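PDB 1NKV: uncharacterized protein YjhP from Escherichia coli, which is of unknown function but probably acts as a methyltransferase of the Rossmann-like, AdoMet-dependent type. Local coordinates for residues 187-193 against 235-241; 64-70 against 89-95. One frame throughout, in Å; residues are numbered along the deposited sequence.

Contact 1 of 2, residues 187-193 against 235-241; sequences ADQEGWD and RECFGWG
R235 grips D193 side-on: NE reaches OD1 and NH2 reaches OD2 of D193, each at 2.9 Å. Both oxygens offer their syn lone pairs, and carboxylate and guanidinium planes are only 5° apart. With CG anti to the backbone N (chi1 -177°) and the chain extended as far as NE, R235 reaches back to helix 189-209, where the Q189 amide stacks over one guanidinium face, its plane turned by 15°. The same amide donates from NE2 to R235 O (3.2 Å), approaching from above the carbonyl plane. Replacing the arginine by an alanine here takes away charge and flat surface alike, and would probably cost D193 its charged mate, although Y230 also bonds OD1, and leave the Q189 amide freer to turn. E236 OE1 forms a salt bridge with R144. F238 sets CB over the six-membered ring of W192, a CH-pi contact with CB 3.6 Å from W192 CH2. G239 C then meets the edge of that ring, 3.5 Å from W192 CZ2, and W240 CB follows, 3.7 Å from the same CZ2. W240 O accepts a nearly straight bond from A187 N (3.3 Å), placing G241 beside A187. The contact thus joins the start of helix 189-209, N-capped by D188, to the junction of helix 216-237 and strand 238-245, which pairs with strand 134-143; the W114 ring meets that of W192 edge-to-face.

Contact 2 of 2, residues 64-70 against 89-95; sequences GIDMSSL and HFIHNDA
G64 and F90 form a parallel bridge between strands 62-65 and 88-91, the two strands of a beta-alpha-beta unit whose connection is helix 73-81. The evidence is a pair of backbone bonds, G64 N to H89 O at 2.8 Å and I91 N to G64 O at 3.0 Å. On the face that carries F90, its ring lies obliquely to G64, CD1 being 3.6 Å from G64 CA, in the place where a side chain on G64 would have to go. On the other face I65 and I91 run side by side, CG1 of I65 meeting CD1 of I91 at 3.9 Å. The second branch of I65, CG2, the one anti to the backbone N, lies alongside N93, 3.6 Å from its CB. From D66 onward only a weak bond, D66 N to I91 O at 3.4 Å, continues the pairing, and packing takes over. M67, modelled as selenomethionine, bends at chi3 (88°) to bring CE within 4.1 Å of A95 CB, while the carbonyls of S69 and L70 lie over one face of the H92 ring. Within its own loop D66 OD2 accepts from both S68 OG and S69 OG. Two hydroxyls on one oxygen would help to limit the rotation of the carboxylate just past the second strand, the place where class I methyltransferases commonly carry the acidic residue for the AdoMet ribose; the position of D66 is consistent with such a role, with no cofactor here to confirm it.

How the contacts relate
Following the chain from the N terminus, contact 2 comes first: 18 residues separate its segments, and helix 73-81 lies in the loop that it closes. Contact 1 opens only after contact 2 is complete and closes a longer loop of 41 residues, 35 of them helical. The two loops are therefore in series, neither enclosing nor crossing the other. Both reach the same mixed sheet, but at different borders: contact 2 involves strands 62-65 and 88-91, whereas contact 1 lies where strands 183-186 and 238-245 meet the helices. Their centres are 28 Å apart, on opposite sides of the chain's centre, and their nearest atoms remain about 14 Å apart.

Contact 1 of 2, residues 187-193 against 235-241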
ATOM      1  N   ALA C 187      -8.655   2.543   4.922  1.00 17.03           N
ATOM      2  CA  ALA C 187      -7.367   3.230   4.768  1.00 18.30           C
ATOM      3  C   ALA C 187      -6.237   2.341   5.294  1.00 18.54           C
ATOM      4  O   ALA C 187      -6.501   1.386   6.022  1.00 20.60           O
ATOM      5  CB  ALA C 187      -7.386   4.566   5.524  1.00 16.26           C
ATOM      6  N   ASP C 188      -4.991   2.642   4.920  1.00 18.22           N
ATOM      7  CA  ASP C 188      -3.836   1.875   5.404  1.00 19.11           C
ATOM      8  C   ASP C 188      -2.824   2.755   6.143  1.00 19.02           C
ATOM      9  O   ASP C 188      -2.882   3.978   6.046  1.00 18.96           O
ATOM     10  CB  ASP C 188      -3.116   1.140   4.256  1.00 19.84           C
ATOM     11  CG  ASP C 188      -2.839   2.030   3.058  1.00 20.87           C
ATOM     12  OD1 ASP C 188      -2.474   3.205   3.249  1.00 21.00           O
ATOM     13  OD2 ASP C 188      -2.971   1.537   1.920  1.00 21.43           O
ATOM     14  N   GLN C 189      -1.915   2.120   6.888  1.00 19.67           N
ATOM     15  CA  GLN C 189      -0.865   2.815   7.640  1.00 20.85           C
ATOM     16  C   GLN C 189      -0.348   4.023   6.847  1.00 21.67           C
ATOM     17  O   GLN C 189      -0.266   5.145   7.356  1.00 20.05           O
ATOM     18  CB  GLN C 189       0.321   1.895   7.875  1.00 22.64           C
ATOM     19  CG  GLN C 189       0.016   0.526   8.428  1.00 25.86           C
ATOM     20  CD  GLN C 189      -0.014   0.531   9.933  1.00 25.54           C
ATOM     21  OE1 GLN C 189       0.387  -0.436  10.584  1.00 21.11           O
ATOM     22  NE2 GLN C 189      -0.499   1.631  10.501  1.00 28.18           N
ATOM     23  N   GLU C 190       0.028   3.767   5.597  1.00 21.75           N
ATOM     24  CA  GLU C 190       0.544   4.811   4.720  1.00 21.96           C
ATOM     25  C   GLU C 190      -0.414   5.988   4.706  1.00 21.08           C
ATOM     26  O   GLU C 190      -0.013   7.126   4.953  1.00 21.39           O
ATOM     27  CB  GLU C 190       0.733   4.270   3.299  1.00 21.59           C
ATOM     28  CG  GLU C 190       0.947   5.322   2.214  1.00 22.41           C
ATOM     29  CD  GLU C 190       2.183   6.198   2.421  1.00 24.77           C
ATOM     30  OE1 GLU C 190       3.136   5.757   3.108  1.00 26.15           O
ATOM     31  OE2 GLU C 190       2.209   7.326   1.866  1.00 23.03           O
ATOM     32  N   GLY C 191      -1.679   5.703   4.425  1.00 18.21           N
ATOM     33  CA  GLY C 191      -2.672   6.745   4.390  1.00 15.78           C
ATOM     34  C   GLY C 191      -2.621   7.511   5.684  1.00 16.28           C
ATOM     35  O   GLY C 191      -2.596   8.738   5.670  1.00 17.69           O
ATOM     36  N   TRP C 192      -2.582   6.804   6.808  1.00 16.66           N
ATOM     37  CA  TRP C 192      -2.543   7.467   8.111  1.00 16.81           C
ATOM     38  C   TRP C 192      -1.300   8.306   8.346  1.00 18.23           C
ATOM     39  O   TRP C 192      -1.401   9.452   8.788  1.00 16.93           O
ATOM     40  CB  TRP C 192      -2.675   6.458   9.253  1.00 15.98           C
ATOM     41  CG  TRP C 192      -4.087   6.014   9.538  1.00 17.40           C
ATOM     42  CD1 TRP C 192      -4.722   4.903   9.036  1.00 17.46           C
ATOM     43  CD2 TRP C 192      -5.028   6.642  10.419  1.00 13.22           C
ATOM     44  NE1 TRP C 192      -5.993   4.808   9.557  1.00 14.59           N
ATOM     45  CE2 TRP C 192      -6.207   5.861  10.402  1.00 12.58           C
ATOM     46  CE3 TRP C 192      -4.995   7.791  11.208  1.00 11.89           C
ATOM     47  CZ2 TRP C 192      -7.329   6.184  11.155  1.00 13.08           C
ATOM     48  CZ3 TRP C 192      -6.112   8.122  11.958  1.00 11.89           C
ATOM     49  CH2 TRP C 192      -7.271   7.321  11.925  1.00 12.40           C
ATOM     50  N   ASP C 193      -0.128   7.733   8.077  1.00 18.88           N
ATOM     51  CA  ASP C 193       1.115   8.470   8.279  1.00 18.08           C
ATOM     52  C   ASP C 193       1.052   9.786   7.533  1.00 17.18           C
ATOM     53  O   ASP C 193       1.419  10.827   8.067  1.00 18.36           O
ATOM     54  CB  ASP C 193       2.336   7.714   7.754  1.00 21.52           C
ATOM     55  CG  ASP C 193       2.574   6.418   8.467  1.00 22.27           C
ATOM     56  OD1 ASP C 193       2.396   6.381   9.700  1.00 23.92           O
ATOM     57  OD2 ASP C 193       2.959   5.445   7.787  1.00 22.74           O
ATOM     58  N   ARG C 235      -0.974   4.750  15.840  1.00 19.65           N
ATOM     59  CA  ARG C 235      -0.685   4.177  14.542  1.00 18.58           C
ATOM     60  C   ARG C 235      -1.261   2.803  14.339  1.00 18.97           C
ATOM     61  O   ARG C 235      -1.843   2.517  13.300  1.00 17.29           O
ATOM     62  CB  ARG C 235       0.820   4.128  14.292  1.00 17.53           C
ATOM     63  CG  ARG C 235       1.166   3.587  12.907  1.00 16.37           C
ATOM     64  CD  ARG C 235       2.593   3.895  12.538  1.00 14.87           C
ATOM     65  NE  ARG C 235       2.803   3.896  11.091  1.00 13.15           N
ATOM     66  CZ  ARG C 235       3.102   2.820  10.379  1.00 14.41           C
ATOM     67  NH1 ARG C 235       3.235   1.641  10.965  1.00 18.29           N
ATOM     68  NH2 ARG C 235       3.272   2.916   9.076  1.00 14.73           N
ATOM     69  N   GLU C 236      -1.119   1.951  15.339  1.00 21.18           N
ATOM     70  CA  GLU C 236      -1.599   0.593  15.203  1.00 23.95           C
ATOM     71  C   GLU C 236      -3.069   0.411  15.584  1.00 22.88           C
ATOM     72  O   GLU C 236      -3.726  -0.510  15.121  1.00 22.72           O
ATOM     73  CB  GLU C 236      -0.721  -0.324  16.049  1.00 24.71           C
ATOM     74  CG  GLU C 236      -0.659  -1.728  15.519  1.00 27.71           C
ATOM     75  CD  GLU C 236       0.256  -1.854  14.322  1.00 31.36           C
ATOM     76  OE1 GLU C 236       0.162  -2.884  13.613  1.00 34.69           O
ATOM     77  OE2 GLU C 236       1.077  -0.937  14.089  1.00 32.61           O
ATOM     78  N   CYS C 237      -3.577   1.312  16.409  1.00 23.96           N
ATOM     79  CA  CYS C 237      -4.944   1.245  16.898  1.00 26.50           C
ATOM     80  C   CYS C 237      -6.009   1.871  16.005  1.00 27.01           C
ATOM     81  O   CYS C 237      -6.928   1.186  15.536  1.00 26.52           O
ATOM     82  CB  CYS C 237      -4.984   1.896  18.272  1.00 26.69           C
ATOM     83  SG  CYS C 237      -3.915   1.040  19.408  1.00 31.00           S
ATOM     84  N   PHE C 238      -5.878   3.180  15.799  1.00 27.09           N
ATOM     85  CA  PHE C 238      -6.801   3.949  14.979  1.00 26.84           C
ATOM     86  C   PHE C 238      -6.954   3.365  13.586  1.00 25.23           C
ATOM     87  O   PHE C 238      -5.964   3.010  12.944  1.00 23.20           O
ATOM     88  CB  PHE C 238      -6.322   5.400  14.856  1.00 28.05           C
ATOM     89  CG  PHE C 238      -6.319   6.156  16.152  1.00 29.96           C
ATOM     90  CD1 PHE C 238      -6.920   5.626  17.285  1.00 29.74           C
ATOM     91  CD2 PHE C 238      -5.723   7.410  16.233  1.00 31.92           C
ATOM     92  CE1 PHE C 238      -6.926   6.326  18.478  1.00 31.57           C
ATOM     93  CE2 PHE C 238      -5.724   8.122  17.428  1.00 33.24           C
ATOM     94  CZ  PHE C 238      -6.326   7.580  18.548  1.00 33.73           C
ATOM     95  N   GLY C 239      -8.207   3.285  13.137  1.00 23.87           N
ATOM     96  CA  GLY C 239      -8.531   2.769  11.821  1.00 21.86           C
ATOM     97  C   GLY C 239      -9.669   3.596  11.255  1.00 23.58           C
ATOM     98  O   GLY C 239     -10.491   4.114  12.015  1.00 23.41           O
ATOM     99  N   TRP C 240      -9.725   3.722   9.930  1.00 22.94           N
ATOM    100  CA  TRP C 240     -10.764   4.512   9.274  1.00 21.49           C
ATOM    101  C   TRP C 240     -11.186   3.854   7.976  1.00 21.14           C
ATOM    102  O   TRP C 240     -10.576   2.888   7.551  1.00 23.52           O
ATOM    103  CB  TRP C 240     -10.238   5.904   8.958  1.00 22.57           C
ATOM    104  CG  TRP C 240     -11.315   6.918   8.747  1.00 23.30           C
ATOM    105  CD1 TRP C 240     -11.988   7.596   9.716  1.00 21.53           C
ATOM    106  CD2 TRP C 240     -11.825   7.397   7.492  1.00 21.29           C
ATOM    107  NE1 TRP C 240     -12.878   8.471   9.149  1.00 22.10           N
ATOM    108  CE2 TRP C 240     -12.799   8.370   7.785  1.00 20.77           C
ATOM    109  CE3 TRP C 240     -11.553   7.101   6.151  1.00 21.02           C
ATOM    110  CZ2 TRP C 240     -13.500   9.055   6.792  1.00 21.31           C
ATOM    111  CZ3 TRP C 240     -12.257   7.787   5.155  1.00 20.49           C
ATOM    112  CH2 TRP C 240     -13.215   8.749   5.486  1.00 20.96           C
ATOM    113  N   GLY C 241     -12.214   4.376   7.326  1.00 19.89           N
ATOM    114  CA  GLY C 241     -12.631   3.759   6.086  1.00 19.83           C
ATOM    115  C   GLY C 241     -14.009   4.202   5.651  1.00 18.81           C
ATOM    116  O   GLY C 241     -14.765   4.753   6.434  1.00 19.11           O
TER

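Contact 2 of 2, residues 64-70 against 89-95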
ATOM      1  N   GLY C  64     -22.943  19.085  -3.907  1.00 29.58           N
ATOM      2  CA  GLY C  64     -22.309  19.059  -2.603  1.00 30.86           C
ATOM      3  C   GLY C  64     -22.856  20.108  -1.665  1.00 32.65           C
ATOM      4  O   GLY C  64     -23.150  21.218  -2.073  1.00 33.53           O
ATOM      5  N   ILE C  65     -22.990  19.764  -0.397  1.00 35.75           N
ATOM      6  CA  ILE C  65     -23.521  20.697   0.581  1.00 39.66           C
ATOM      7  C   ILE C  65     -22.419  21.006   1.576  1.00 43.85           C
ATOM      8  O   ILE C  65     -22.331  20.377   2.635  1.00 43.90           O
ATOM      9  CB  ILE C  65     -24.701  20.064   1.336  1.00 38.38           C
ATOM     10  CG1 ILE C  65     -25.698  19.500   0.336  1.00 36.72           C
ATOM     11  CG2 ILE C  65     -25.366  21.083   2.229  1.00 37.05           C
ATOM     12  CD1 ILE C  65     -26.830  18.789   0.965  1.00 36.92           C
ATOM     13  N   ASP C  66     -21.573  21.975   1.251  1.00 48.75           N
ATOM     14  CA  ASP C  66     -20.482  22.298   2.155  1.00 53.90           C
ATOM     15  C   ASP C  66     -20.848  23.166   3.341  1.00 55.85           C
ATOM     16  O   ASP C  66     -21.595  24.137   3.232  1.00 53.81           O
ATOM     17  CB  ASP C  66     -19.307  22.928   1.412  1.00 56.52           C
ATOM     18  CG  ASP C  66     -18.065  23.024   2.292  1.00 59.40           C
ATOM     19  OD1 ASP C  66     -17.859  22.080   3.114  1.00 59.13           O
ATOM     20  OD2 ASP C  66     -17.306  24.023   2.153  1.00 58.65           O
HETATM   21  N   MSE C  67     -20.275  22.797   4.476  1.00 60.11           N
HETATM   22  CA  MSE C  67     -20.521  23.472   5.732  1.00 63.94           C
HETATM   23  C   MSE C  67     -19.198  23.852   6.410  1.00 63.55           C
HETATM   24  O   MSE C  67     -19.114  23.895   7.635  1.00 63.87           O
HETATM   25  CB  MSE C  67     -21.365  22.538   6.613  1.00 67.95           C
HETATM   26  CG  MSE C  67     -20.973  21.050   6.455  1.00 75.66           C
HETATM   27 SE   MSE C  67     -22.269  19.658   6.977  1.00 86.66          SE
HETATM   28  CE  MSE C  67     -23.264  19.459   5.335  1.00 83.81           C
ATOM     29  N   SER C  68     -18.170  24.146   5.613  1.00 62.94           N
ATOM     30  CA  SER C  68     -16.865  24.510   6.165  1.00 62.54           C
ATOM     31  C   SER C  68     -16.307  25.836   5.646  1.00 62.38           C
ATOM     32  O   SER C  68     -15.206  26.241   6.027  1.00 61.92           O
ATOM     33  CB  SER C  68     -15.837  23.401   5.887  1.00 62.73           C
ATOM     34  OG  SER C  68     -15.212  23.550   4.620  1.00 62.05           O
ATOM     35  N   SER C  69     -17.054  26.516   4.788  1.00 61.83           N
ATOM     36  CA  SER C  69     -16.573  27.777   4.249  1.00 62.39           C
ATOM     37  C   SER C  69     -17.689  28.759   3.918  1.00 62.32           C
ATOM     38  O   SER C  69     -18.800  28.359   3.570  1.00 62.05           O
ATOM     39  CB  SER C  69     -15.723  27.504   3.008  1.00 62.61           C
ATOM     40  OG  SER C  69     -16.389  26.607   2.136  1.00 64.96           O
ATOM     41  N   LEU C  70     -17.386  30.050   4.036  1.00 62.35           N
ATOM     42  CA  LEU C  70     -18.360  31.100   3.749  1.00 62.94           C
ATOM     43  C   LEU C  70     -18.813  31.009   2.294  1.00 64.63           C
ATOM     44  O   LEU C  70     -20.004  30.893   2.003  1.00 64.69           O
ATOM     45  CB  LEU C  70     -17.742  32.477   4.009  1.00 60.22           C
ATOM     46  CG  LEU C  70     -17.053  32.664   5.357  1.00 57.66           C
ATOM     47  CD1 LEU C  70     -15.551  32.625   5.174  1.00 56.57           C
ATOM     48  CD2 LEU C  70     -17.485  33.975   5.969  1.00 55.98           C
ATOM     49  N   HIS C  89     -22.925  20.482  -8.853  1.00 46.75           N
ATOM     50  CA  HIS C  89     -23.405  21.720  -8.252  1.00 45.64           C
ATOM     51  C   HIS C  89     -23.020  21.819  -6.765  1.00 44.81           C
ATOM     52  O   HIS C  89     -22.924  20.809  -6.072  1.00 44.73           O
ATOM     53  CB  HIS C  89     -24.927  21.786  -8.415  1.00 47.00           C
ATOM     54  CG  HIS C  89     -25.541  23.045  -7.892  1.00 48.03           C
ATOM     55  ND1 HIS C  89     -25.171  24.295  -8.339  1.00 48.62           N
ATOM     56  CD2 HIS C  89     -26.501  23.248  -6.958  1.00 48.66           C
ATOM     57  CE1 HIS C  89     -25.876  25.215  -7.706  1.00 50.01           C
ATOM     58  NE2 HIS C  89     -26.691  24.606  -6.861  1.00 50.64           N
ATOM     59  N   PHE C  90     -22.805  23.033  -6.273  1.00 43.50           N
ATOM     60  CA  PHE C  90     -22.439  23.214  -4.876  1.00 44.06           C
ATOM     61  C   PHE C  90     -23.295  24.282  -4.210  1.00 46.30           C
ATOM     62  O   PHE C  90     -23.692  25.256  -4.848  1.00 47.57           O
ATOM     63  CB  PHE C  90     -20.950  23.570  -4.759  1.00 41.16           C
ATOM     64  CG  PHE C  90     -20.021  22.400  -4.986  1.00 37.57           C
ATOM     65  CD1 PHE C  90     -19.954  21.355  -4.073  1.00 36.52           C
ATOM     66  CD2 PHE C  90     -19.214  22.340  -6.117  1.00 36.82           C
ATOM     67  CE1 PHE C  90     -19.095  20.278  -4.290  1.00 34.72           C
ATOM     68  CE2 PHE C  90     -18.355  21.267  -6.339  1.00 31.92           C
ATOM     69  CZ  PHE C  90     -18.297  20.242  -5.428  1.00 32.80           C
ATOM     70  N   ILE C  91     -23.589  24.096  -2.927  1.00 48.16           N
ATOM     71  CA  ILE C  91     -24.416  25.046  -2.201  1.00 51.98           C
ATOM     72  C   ILE C  91     -23.930  25.227  -0.790  1.00 55.28           C
ATOM     73  O   ILE C  91     -23.781  24.262  -0.045  1.00 56.39           O
ATOM     74  CB  ILE C  91     -25.876  24.586  -2.114  1.00 51.56           C
ATOM     75  CG1 ILE C  91     -25.922  23.152  -1.572  1.00 51.14           C
ATOM     76  CG2 ILE C  91     -26.548  24.709  -3.475  1.00 52.58           C
ATOM     77  CD1 ILE C  91     -27.296  22.658  -1.222  1.00 49.99           C
ATOM     78  N   HIS C  92     -23.695  26.476  -0.418  1.00 59.61           N
ATOM     79  CA  HIS C  92     -23.230  26.780   0.920  1.00 62.75           C
ATOM     80  C   HIS C  92     -24.370  26.555   1.919  1.00 64.87           C
ATOM     81  O   HIS C  92     -24.989  27.507   2.385  1.00 65.66           O
ATOM     82  CB  HIS C  92     -22.748  28.230   0.978  1.00 62.79           C
ATOM     83  CG  HIS C  92     -22.349  28.671   2.348  1.00 64.25           C
ATOM     84  ND1 HIS C  92     -22.425  29.984   2.759  1.00 65.21           N
ATOM     85  CD2 HIS C  92     -21.909  27.966   3.417  1.00 65.22           C
ATOM     86  CE1 HIS C  92     -22.052  30.068   4.024  1.00 65.56           C
ATOM     87  NE2 HIS C  92     -21.734  28.858   4.447  1.00 65.97           N
ATOM     88  N   ASN C  93     -24.652  25.296   2.238  1.00 67.41           N
ATOM     89  CA  ASN C  93     -25.716  24.981   3.187  1.00 70.41           C
ATOM     90  C   ASN C  93     -25.214  24.061   4.284  1.00 71.36           C
ATOM     91  O   ASN C  93     -24.341  23.235   4.055  1.00 72.25           O
ATOM     92  CB  ASN C  93     -26.884  24.306   2.481  1.00 72.46           C
ATOM     93  CG  ASN C  93     -28.185  24.468   3.234  1.00 74.60           C
ATOM     94  OD1 ASN C  93     -28.250  24.253   4.451  1.00 74.87           O
ATOM     95  ND2 ASN C  93     -29.238  24.856   2.511  1.00 74.64           N
ATOM     96  N   ASP C  94     -25.774  24.176   5.475  1.00 73.11           N
ATOM     97  CA  ASP C  94     -25.310  23.327   6.556  1.00 75.59           C
ATOM     98  C   ASP C  94     -26.276  22.218   6.957  1.00 76.55           C
ATOM     99  O   ASP C  94     -27.195  22.435   7.751  1.00 76.99           O
ATOM    100  CB  ASP C  94     -24.954  24.196   7.764  1.00 76.41           C
ATOM    101  CG  ASP C  94     -23.936  25.273   7.421  1.00 76.97           C
ATOM    102  OD1 ASP C  94     -24.242  26.124   6.558  1.00 76.39           O
ATOM    103  OD2 ASP C  94     -22.831  25.269   8.009  1.00 77.41           O
ATOM    104  N   ALA C  95     -26.043  21.032   6.394  1.00 77.48           N
ATOM    105  CA  ALA C  95     -26.836  19.831   6.666  1.00 78.36           C
ATOM    106  C   ALA C  95     -28.354  20.046   6.687  1.00 78.82           C
ATOM    107  O   ALA C  95     -28.966  20.303   5.653  1.00 78.09           O
ATOM    108  CB  ALA C  95     -26.378  19.200   7.985  1.00 78.14           C
TER